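Local structure of probable TonB-dependent siderophore receptor PirA (Acinetobacter baumannii, 5FR8) at residues F459-G464 / L516-Q521; T530-D535 / G582-L587; F600-D605 / V618-I623. The protein probably binds iron-chelating siderophores, perhaps ferric enterobactin, at the outer membrane and starts their uptake into the cell. All blocks are in the same frame, centred on the assembly; numbering follows the deposited sequence.

Contact 1. Residues F459-G464 / L516-Q521; sequences FTLKGG and LGIQFQ
F459, T460, L461, K462 and G463 pair with F520, Q519, I518, G517 and L516 in an antiparallel beta contact in the wall of the barrel. The strand axes come within 4.8 Å. Two hydrogen-bonded pairs hold the backbones together. T460 takes the amide of Q519 at 2.9 Å (Q519 N to T460 O). The N-H of T460 gives only a weak, bent bond back to Q519 O. K462 and G517 exchange two bonds, with K462 N 2.9 Å from G517 O and G517 N at the same distance from K462 O.

Side chains alternate between two faces. F459, L461, L516, I518 and F520 lie on one. The F459 and F520 rings have centroids 5.2 Å apart and planes inclined at 39°, so they are neither stacked nor set edge to face. L461 has CG anti to its backbone N (chi1 -172°), which carries its CD1 methyl across to CD1 of I518, where the two side chains cross obliquely. L516 lays CD1 over the backbone of G463, 4.0 Å from its CA.

T460, K462 and Q519 share the other face. CG2 of T460 runs beside the aliphatic start of Q519, 3.8 Å from its CB, and both side chains point the same way. K462 is extended beyond CG. Its NZ is hydrogen-bonded to the backbone O of Q37, in the plug, so this face looks into the barrel. An apolar outer face, presumably lipid-facing, backed by a polar inner face that reaches the plug is typical of a TonB-dependent receptor barrel.

Contact 2. Residues T530-D535 / G582-L587; sequences TWFRND and GFEGSL. With C8E ((hydroxyethyloxy)tri(ethyloxy)octane), chain C.
F532 lies flat against G582, and this inner side is the tightly packed part of the contact. CA of G582 sits over the ring face, 3.8 Å from its centroid. F532 has CG between the backbone N and the carbonyl carbon (chi1 67°), which brings the ring across to the neighbouring strand. G582 has no side chain, and the phenyl ring covers its backbone. The ring also reaches E584, with CE2 of F532 3.8 Å from E584 CG. M603 and R88 touch the ring too. T530 adds CG2 beside CB of E584, at 3.8 Å.

Within these segments four backbone bonds join T530 to E584 and F532 to G582, and N534 goes on to I580. The bond from F532 N to G582 O is practically straight (179° at the hydrogen) and 2.8 Å long.

The other side is more open. W531 and F583 are partly exposed there. The edge of the indole faces the F583 ring at 63°, an edge-to-face pair with centroids 5.4 Å apart, measured from the five-membered ring. CA of W531 also lies over the F583 face. W531 NE1 bonds to Q581 OE1. Beyond these pairs, L587 lies against the tail of a bound detergent, C8E.

E584 carries the inner side into the plug. Its OE2 forms salt bridges with R88 and R139, and this shared carboxylate probably stays charged. Glycine under an aromatic ring fits the aromatic-rescue (mortise-tenon) pairing, while a barrel glutamate gripped by two plug arginines resembles the plug-barrel lock of TonB-dependent receptors.

Contact 3. Residues F600-D605 / V618-I623; sequences FTYMMD and VPIYTI
The I620 chain runs alongside the Y602 ring on the surface, both directed outward, with Y602 CE1 4.0 Å from I620 CG1. The extended isoleucine thus fills in beside the phenol ring. CB of Y621 abuts the ring at its edge, 4.0 Å from Y602 CD1. Further along this face the shapes meet only at their bases. F600 has CG between its backbone N and carbonyl carbon (chi1 87°), which turns the ring away from I623 and toward a bound C8E. Only CB is left against I623 CG1, at 3.9 Å.

This is the antiparallel pairing of two adjacent strands in the TonB-dependent receptor barrel. The backbones meet through T622 N to T601 O at 3.1 Å and M603 N to I620 O at 2.7 Å.

M603 and I620 each cover the other's backbone. M603 CB sits against the carbonyl oxygen of I620 (CB to O 3.2 Å), and I620 CG1 in turn packs on M603 O at 3.4 Å. On the inner face CG of M603, anti to its backbone N, comes loosely to 4.4 Å from V618 CG2. N69 of the plug touches M603, V618, P619 and T622. T601 OG1 bonds to G67 N, also in the plug.

The three contacts lie side by side round one part of the barrel wall, in series along the chain. Contact 1 joins strands 459-470 and 509-521, contact 2 joins 525-541 and 564-591, and contact 3 joins 594-608 and 621-630. These six strands are consecutive neighbours and form one continuous part of the wall. Centres are 12 Å apart for contacts 1 and 2, 10 Å for contacts 2 and 3, and 20 Å for contacts 1 and 3, which do not touch. Contact 2 bridges them through probable backbone hydrogen bonds, L516 O to W531 N on one side and F583 O to Y602 N on the other. From this wall K462, E584 and T601 each bond to a plug residue.

Contact 1. Residues F459-G464 / L516-Q521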
loop_
_atom_site.group_PDB
_atom_site.type_symbol
_atom_site.label_atom_id
_atom_site.label_comp_id
_atom_site.label_asym_id
_atom_site.label_seq_id
_atom_site.Cartn_x
_atom_site.Cartn_y
_atom_site.Cartn_z
ATOM N N PHE A 459 -12.092 26.526 18.506
ATOM C CA PHE A 459 -11.983 25.084 18.706
ATOM C C PHE A 459 -13.109 24.367 17.985
ATOM O O PHE A 459 -14.078 24.970 17.529
ATOM C CB PHE A 459 -12.023 24.689 20.198
ATOM C CG PHE A 459 -10.924 25.303 21.040
ATOM C CD1 PHE A 459 -9.595 25.034 20.787
ATOM C CD2 PHE A 459 -11.238 26.133 22.101
ATOM C CE1 PHE A 459 -8.598 25.597 21.557
ATOM C CE2 PHE A 459 -10.245 26.693 22.889
ATOM C CZ PHE A 459 -8.921 26.427 22.609
ATOM N N THR A 460 -12.961 23.057 17.885
ATOM C CA THR A 460 -14.008 22.219 17.352
ATOM C C THR A 460 -13.640 20.773 17.683
ATOM O O THR A 460 -12.480 20.426 17.752
ATOM C CB THR A 460 -14.250 22.510 15.839
ATOM O OG1 THR A 460 -14.913 21.398 15.221
ATOM C CG2 THR A 460 -12.941 22.819 15.103
ATOM N N LEU A 461 -14.653 19.957 17.912
ATOM C CA LEU A 461 -14.503 18.599 18.398
ATOM C C LEU A 461 -14.883 17.676 17.264
ATOM O O LEU A 461 -15.764 18.005 16.468
ATOM C CB LEU A 461 -15.474 18.410 19.544
ATOM C CG LEU A 461 -15.495 17.179 20.445
ATOM C CD1 LEU A 461 -14.161 16.912 21.138
ATOM C CD2 LEU A 461 -16.588 17.411 21.491
ATOM N N LYS A 462 -14.227 16.527 17.154
ATOM C CA LYS A 462 -14.418 15.670 15.969
ATOM C C LYS A 462 -14.260 14.228 16.316
ATOM O O LYS A 462 -13.397 13.864 17.102
ATOM C CB LYS A 462 -13.404 16.013 14.890
ATOM C CG LYS A 462 -13.815 17.169 14.018
ATOM C CD LYS A 462 -12.740 17.493 12.994
ATOM C CE LYS A 462 -13.305 18.389 11.903
ATOM N NZ LYS A 462 -12.200 18.888 11.055
ATOM N N GLY A 463 -15.070 13.386 15.715
ATOM C CA GLY A 463 -14.884 11.960 15.893
ATOM C C GLY A 463 -15.627 11.142 14.870
ATOM O O GLY A 463 -16.555 11.642 14.237
ATOM N N GLY A 464 -15.228 9.882 14.733
ATOM C CA GLY A 464 -15.981 8.924 13.934
ATOM C C GLY A 464 -15.862 7.499 14.434
ATOM O O GLY A 464 -14.864 7.137 15.051
ATOM N N LEU A 516 -11.138 10.166 17.768
ATOM C CA LEU A 516 -11.784 11.247 18.524
ATOM C C LEU A 516 -10.726 12.275 18.912
ATOM O O LEU A 516 -9.613 11.920 19.326
ATOM C CB LEU A 516 -12.441 10.718 19.806
ATOM C CG LEU A 516 -13.299 11.742 20.541
ATOM C CD1 LEU A 516 -14.690 11.801 19.906
ATOM C CD2 LEU A 516 -13.402 11.430 22.015
ATOM N N GLY A 517 -11.047 13.549 18.779
ATOM C CA GLY A 517 -10.009 14.536 18.949
ATOM C C GLY A 517 -10.489 15.950 18.834
ATOM O O GLY A 517 -11.661 16.209 18.513
ATOM N N ILE A 518 -9.547 16.853 19.092
ATOM C CA ILE A 518 -9.815 18.264 19.170
ATOM C C ILE A 518 -8.994 18.927 18.077
ATOM O O ILE A 518 -7.867 18.523 17.802
ATOM C CB ILE A 518 -9.457 18.809 20.582
ATOM C CG1 ILE A 518 -10.476 19.842 21.022
ATOM C CG2 ILE A 518 -8.040 19.375 20.660
ATOM C CD1 ILE A 518 -11.765 19.212 21.492
ATOM N N GLN A 519 -9.587 19.943 17.468
ATOM C CA GLN A 519 -8.979 20.738 16.411
ATOM C C GLN A 519 -8.970 22.208 16.883
ATOM O O GLN A 519 -10.012 22.743 17.267
ATOM C CB GLN A 519 -9.834 20.570 15.152
ATOM C CG GLN A 519 -9.515 21.483 13.970
ATOM C CD GLN A 519 -8.162 21.212 13.366
ATOM O OE1 GLN A 519 -7.130 21.621 13.937
ATOM N NE2 GLN A 519 -8.141 20.531 12.208
ATOM N N PHE A 520 -7.799 22.848 16.875
ATOM C CA PHE A 520 -7.657 24.252 17.308
ATOM C C PHE A 520 -7.129 25.118 16.185
ATOM O O PHE A 520 -6.227 24.709 15.452
ATOM C CB PHE A 520 -6.695 24.347 18.485
ATOM C CG PHE A 520 -6.200 25.747 18.775
ATOM C CD1 PHE A 520 -7.092 26.780 19.038
ATOM C CD2 PHE A 520 -4.834 26.027 18.830
ATOM C CE1 PHE A 520 -6.635 28.062 19.328
ATOM C CE2 PHE A 520 -4.376 27.307 19.125
ATOM C CZ PHE A 520 -5.277 28.327 19.370
ATOM N N GLN A 521 -7.689 26.311 16.042
ATOM C CA GLN A 521 -7.243 27.228 14.994
ATOM C C GLN A 521 -7.590 28.680 15.321
ATOM O O GLN A 521 -8.747 29.096 15.305
ATOM C CB GLN A 521 -7.712 26.789 13.585
ATOM C CG GLN A 521 -8.844 27.578 12.955
ATOM C CD GLN A 521 -9.365 26.904 11.697
ATOM O OE1 GLN A 521 -8.742 25.980 11.177
ATOM N NE2 GLN A 521 -10.520 27.347 11.219
#

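Contact 2. Residues T530-D535 / G582-L587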
loop_
_atom_site.group_PDB
_atom_site.type_symbol
_atom_site.label_atom_id
_atom_site.label_comp_id
_atom_site.label_asym_id
_atom_site.label_seq_id
_atom_site.Cartn_x
_atom_site.Cartn_y
_atom_site.Cartn_z
ATOM N N THR A 530 -5.614 13.712 18.439
ATOM C CA THR A 530 -6.670 12.750 18.223
ATOM C C THR A 530 -6.224 11.377 18.715
ATOM O O THR A 530 -5.111 10.930 18.463
ATOM C CB THR A 530 -7.146 12.730 16.737
ATOM O OG1 THR A 530 -7.609 11.418 16.388
ATOM C CG2 THR A 530 -6.029 13.147 15.760
ATOM N N TRP A 531 -7.097 10.752 19.487
ATOM C CA TRP A 531 -6.909 9.390 19.936
ATOM C C TRP A 531 -7.452 8.514 18.834
ATOM O O TRP A 531 -8.527 8.822 18.303
ATOM C CB TRP A 531 -7.702 9.190 21.233
ATOM C CG TRP A 531 -7.955 7.782 21.643
ATOM C CD1 TRP A 531 -7.085 6.945 22.285
ATOM C CD2 TRP A 531 -9.168 7.045 21.470
ATOM N NE1 TRP A 531 -7.680 5.725 22.502
ATOM C CE2 TRP A 531 -8.959 5.763 22.008
ATOM C CE3 TRP A 531 -10.403 7.336 20.889
ATOM C CZ2 TRP A 531 -9.943 4.774 21.990
ATOM C CZ3 TRP A 531 -11.392 6.345 20.878
ATOM C CH2 TRP A 531 -11.151 5.085 21.421
ATOM N N PHE A 532 -6.731 7.446 18.476
ATOM C CA PHE A 532 -7.269 6.448 17.510
ATOM C C PHE A 532 -7.124 5.031 18.018
ATOM O O PHE A 532 -6.150 4.677 18.679
ATOM C CB PHE A 532 -6.633 6.536 16.113
ATOM C CG PHE A 532 -5.190 6.149 16.078
ATOM C CD1 PHE A 532 -4.811 4.820 15.984
ATOM C CD2 PHE A 532 -4.199 7.120 16.140
ATOM C CE1 PHE A 532 -3.451 4.462 15.959
ATOM C CE2 PHE A 532 -2.849 6.771 16.114
ATOM C CZ PHE A 532 -2.471 5.441 16.016
ATOM N N ARG A 533 -8.104 4.218 17.676
ATOM C CA ARG A 533 -8.156 2.866 18.187
ATOM C C ARG A 533 -8.965 1.984 17.250
ATOM O O ARG A 533 -10.151 2.242 17.030
ATOM C CB ARG A 533 -8.794 2.856 19.564
ATOM C CG ARG A 533 -8.553 1.548 20.257
ATOM C CD ARG A 533 -9.784 0.982 20.910
ATOM N NE ARG A 533 -9.390 0.024 21.940
ATOM C CZ ARG A 533 -10.085 -1.055 22.255
ATOM N NH1 ARG A 533 -11.199 -1.337 21.609
ATOM N NH2 ARG A 533 -9.671 -1.861 23.212
ATOM N N ASN A 534 -8.314 0.961 16.701
ATOM C CA ASN A 534 -8.959 -0.002 15.827
ATOM C C ASN A 534 -8.981 -1.368 16.482
ATOM O O ASN A 534 -7.953 -1.871 16.959
ATOM C CB ASN A 534 -8.194 -0.174 14.512
ATOM C CG ASN A 534 -8.029 1.107 13.740
ATOM O OD1 ASN A 534 -8.685 2.129 14.019
ATOM N ND2 ASN A 534 -7.118 1.074 12.781
ATOM N N ASP A 535 -10.154 -1.979 16.461
ATOM C CA ASP A 535 -10.319 -3.357 16.868
ATOM C C ASP A 535 -10.530 -4.209 15.657
ATOM O O ASP A 535 -11.635 -4.323 15.141
ATOM C CB ASP A 535 -11.497 -3.493 17.790
ATOM C CG ASP A 535 -11.196 -2.984 19.132
ATOM O OD1 ASP A 535 -11.145 -1.752 19.314
ATOM O OD2 ASP A 535 -10.980 -3.834 20.003
ATOM N N GLY A 582 -3.492 4.459 19.531
ATOM C CA GLY A 582 -2.463 5.482 19.565
ATOM C C GLY A 582 -2.999 6.892 19.513
ATOM O O GLY A 582 -4.217 7.121 19.567
ATOM N N PHE A 583 -2.082 7.843 19.363
ATOM C CA PHE A 583 -2.436 9.259 19.248
ATOM C C PHE A 583 -1.769 9.887 18.021
ATOM O O PHE A 583 -0.647 9.557 17.667
ATOM C CB PHE A 583 -1.995 9.988 20.486
ATOM C CG PHE A 583 -2.890 9.765 21.662
ATOM C CD1 PHE A 583 -2.754 8.632 22.459
ATOM C CD2 PHE A 583 -3.855 10.700 21.992
ATOM C CE1 PHE A 583 -3.574 8.432 23.553
ATOM C CE2 PHE A 583 -4.680 10.507 23.087
ATOM C CZ PHE A 583 -4.538 9.369 23.866
ATOM N N GLU A 584 -2.485 10.770 17.354
ATOM C CA GLU A 584 -1.930 11.565 16.277
ATOM C C GLU A 584 -2.089 12.992 16.765
ATOM O O GLU A 584 -3.118 13.348 17.358
ATOM C CB GLU A 584 -2.733 11.400 14.979
ATOM C CG GLU A 584 -2.594 10.081 14.210
ATOM C CD GLU A 584 -3.471 10.039 12.955
ATOM O OE1 GLU A 584 -4.259 11.004 12.720
ATOM O OE2 GLU A 584 -3.379 9.037 12.203
ATOM N N GLY A 585 -1.083 13.817 16.526
ATOM C CA GLY A 585 -1.236 15.248 16.705
ATOM C C GLY A 585 -0.589 15.922 15.523
ATOM O O GLY A 585 0.242 15.335 14.827
ATOM N N SER A 586 -0.974 17.161 15.292
ATOM C CA SER A 586 -0.368 17.963 14.242
ATOM C C SER A 586 -0.310 19.406 14.728
ATOM O O SER A 586 -1.111 19.815 15.572
ATOM C CB SER A 586 -1.201 17.869 12.974
ATOM O OG SER A 586 -2.555 18.189 13.243
ATOM N N LEU A 587 0.641 20.169 14.201
ATOM C CA LEU A 587 0.816 21.551 14.612
ATOM C C LEU A 587 1.248 22.419 13.450
ATOM O O LEU A 587 2.258 22.132 12.792
ATOM C CB LEU A 587 1.881 21.635 15.691
ATOM C CG LEU A 587 2.403 23.037 15.971
ATOM C CD1 LEU A 587 1.319 23.836 16.650
ATOM C CD2 LEU A 587 3.652 22.982 16.833
HETATM C C1 C8E C . 0.896 19.182 18.690
HETATM C C2 C8E C . 1.831 18.203 17.961
HETATM C C3 C8E C . 2.974 18.852 17.148
HETATM C C4 C8E C . 4.305 18.069 17.181
HETATM C C5 C8E C . 5.534 18.961 16.887
HETATM C C6 C8E C . 5.871 19.931 18.030
HETATM C C7 C8E C . 7.256 20.575 17.903
HETATM C C8 C8E C . 7.233 22.123 17.935
HETATM O O9 C8E C . 8.337 22.618 17.127
HETATM C C10 C8E C . 8.050 23.892 16.508
HETATM C C11 C8E C . 9.266 24.436 15.729
HETATM O O12 C8E C . 9.873 23.435 14.893
HETATM C C13 C8E C . 11.249 23.752 14.523
HETATM C C14 C8E C . 11.726 22.849 13.364
HETATM O O15 C8E C . 13.152 22.891 13.165
HETATM C C16 C8E C . 13.918 21.895 13.901
HETATM C C17 C8E C . 15.138 22.487 14.680
HETATM O O18 C8E C . 15.969 21.421 15.180
HETATM C C19 C8E C . 16.729 20.761 14.121
HETATM C C20 C8E C . 17.330 19.377 14.485
HETATM O O21 C8E C . 18.554 19.030 13.755
#

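Contact 3. Residues F600-D605 / V618-I623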
loop_
_atom_site.group_PDB
_atom_site.type_symbol
_atom_site.label_atom_id
_atom_site.label_comp_id
_atom_site.label_asym_id
_atom_site.label_seq_id
_atom_site.Cartn_x
_atom_site.Cartn_y
_atom_site.Cartn_z
ATOM N N PHE A 600 3.219 14.490 15.087
ATOM C CA PHE A 600 3.757 13.368 15.798
ATOM C C PHE A 600 2.666 12.319 15.802
ATOM O O PHE A 600 1.494 12.606 15.495
ATOM C CB PHE A 600 4.140 13.747 17.215
ATOM C CG PHE A 600 3.008 13.640 18.208
ATOM C CD1 PHE A 600 2.727 12.438 18.835
ATOM C CD2 PHE A 600 2.243 14.743 18.516
ATOM C CE1 PHE A 600 1.696 12.325 19.725
ATOM C CE2 PHE A 600 1.212 14.648 19.433
ATOM C CZ PHE A 600 0.943 13.433 20.039
ATOM N N THR A 601 3.068 11.096 16.126
ATOM C CA THR A 601 2.172 9.961 16.150
ATOM C C THR A 601 2.767 9.077 17.214
ATOM O O THR A 601 3.975 8.837 17.195
ATOM C CB THR A 601 2.154 9.239 14.773
ATOM O OG1 THR A 601 1.677 10.138 13.750
ATOM C CG2 THR A 601 1.273 7.991 14.825
ATOM N N TYR A 602 1.955 8.608 18.155
ATOM C CA TYR A 602 2.462 7.713 19.199
ATOM C C TYR A 602 1.626 6.473 19.188
ATOM O O TYR A 602 0.403 6.547 19.106
ATOM C CB TYR A 602 2.371 8.337 20.572
ATOM C CG TYR A 602 2.827 7.407 21.681
ATOM C CD1 TYR A 602 4.179 7.178 21.902
ATOM C CD2 TYR A 602 1.913 6.768 22.520
ATOM C CE1 TYR A 602 4.610 6.342 22.916
ATOM C CE2 TYR A 602 2.336 5.922 23.537
ATOM C CZ TYR A 602 3.683 5.716 23.730
ATOM O OH TYR A 602 4.127 4.878 24.730
ATOM N N MET A 603 2.285 5.332 19.276
ATOM C CA MET A 603 1.666 4.054 18.986
ATOM C C MET A 603 1.652 3.252 20.274
ATOM O O MET A 603 2.685 2.721 20.704
ATOM C CB MET A 603 2.479 3.357 17.891
ATOM C CG MET A 603 1.733 2.326 17.062
ATOM S SD MET A 603 0.417 2.954 16.002
ATOM C CE MET A 603 1.319 3.900 14.777
ATOM N N MET A 604 0.483 3.226 20.916
ATOM C CA MET A 604 0.313 2.639 22.246
ATOM C C MET A 604 0.153 1.151 22.132
ATOM O O MET A 604 0.519 0.444 23.033
ATOM C CB MET A 604 -0.952 3.163 22.933
ATOM C CG MET A 604 -0.776 4.412 23.760
ATOM S SD MET A 604 -2.253 4.884 24.721
ATOM C CE MET A 604 -3.440 5.192 23.415
ATOM N N ASP A 605 -0.431 0.666 21.054
ATOM C CA ASP A 605 -0.743 -0.751 20.963
ATOM C C ASP A 605 -0.757 -1.250 19.534
ATOM O O ASP A 605 -1.383 -0.644 18.644
ATOM C CB ASP A 605 -2.111 -1.060 21.559
ATOM C CG ASP A 605 -2.171 -0.823 23.047
ATOM O OD1 ASP A 605 -1.319 -1.388 23.777
ATOM O OD2 ASP A 605 -3.096 -0.084 23.474
ATOM N N VAL A 618 6.673 -0.969 12.998
ATOM C CA VAL A 618 6.615 0.492 12.880
ATOM C C VAL A 618 7.104 1.130 14.167
ATOM O O VAL A 618 6.926 0.567 15.250
ATOM C CB VAL A 618 5.195 1.020 12.659
ATOM C CG1 VAL A 618 4.566 0.389 11.418
ATOM C CG2 VAL A 618 4.339 0.787 13.893
ATOM N N PRO A 619 7.732 2.309 14.052
ATOM C CA PRO A 619 8.310 2.913 15.239
ATOM C C PRO A 619 7.207 3.192 16.264
ATOM O O PRO A 619 6.089 3.448 15.891
ATOM C CB PRO A 619 8.931 4.216 14.706
ATOM C CG PRO A 619 9.115 3.995 13.241
ATOM C CD PRO A 619 7.963 3.119 12.844
ATOM N N ILE A 620 7.537 3.118 17.540
ATOM C CA ILE A 620 6.578 3.352 18.585
ATOM C C ILE A 620 6.126 4.811 18.562
ATOM O O ILE A 620 4.958 5.107 18.870
ATOM C CB ILE A 620 7.146 2.963 19.965
ATOM C CG1 ILE A 620 6.071 3.099 21.033
ATOM C CG2 ILE A 620 8.361 3.795 20.336
ATOM C CD1 ILE A 620 6.515 2.534 22.357
ATOM N N TYR A 621 7.037 5.719 18.191
ATOM C CA TYR A 621 6.655 7.104 17.894
ATOM C C TYR A 621 7.366 7.606 16.633
ATOM O O TYR A 621 8.404 7.079 16.214
ATOM C CB TYR A 621 6.909 8.021 19.081
ATOM C CG TYR A 621 8.350 8.425 19.298
ATOM C CD1 TYR A 621 8.931 9.436 18.553
ATOM C CD2 TYR A 621 9.117 7.828 20.287
ATOM C CE1 TYR A 621 10.254 9.813 18.759
ATOM C CE2 TYR A 621 10.432 8.200 20.503
ATOM C CZ TYR A 621 10.994 9.189 19.732
ATOM O OH TYR A 621 12.300 9.566 19.961
ATOM N N THR A 622 6.776 8.609 16.005
ATOM C CA THR A 622 7.360 9.217 14.830
ATOM C C THR A 622 6.995 10.676 14.789
ATOM O O THR A 622 5.805 10.991 14.736
ATOM C CB THR A 622 6.775 8.617 13.558
ATOM O OG1 THR A 622 6.955 7.198 13.567
ATOM C CG2 THR A 622 7.454 9.211 12.362
ATOM N N ILE A 623 8.005 11.550 14.810
ATOM C CA ILE A 623 7.786 12.993 14.777
ATOM C C ILE A 623 8.270 13.568 13.457
ATOM O O ILE A 623 9.332 13.190 12.979
ATOM C CB ILE A 623 8.558 13.688 15.897
ATOM C CG1 ILE A 623 8.013 13.254 17.241
ATOM C CG2 ILE A 623 8.463 15.202 15.787
ATOM C CD1 ILE A 623 8.901 13.675 18.372
#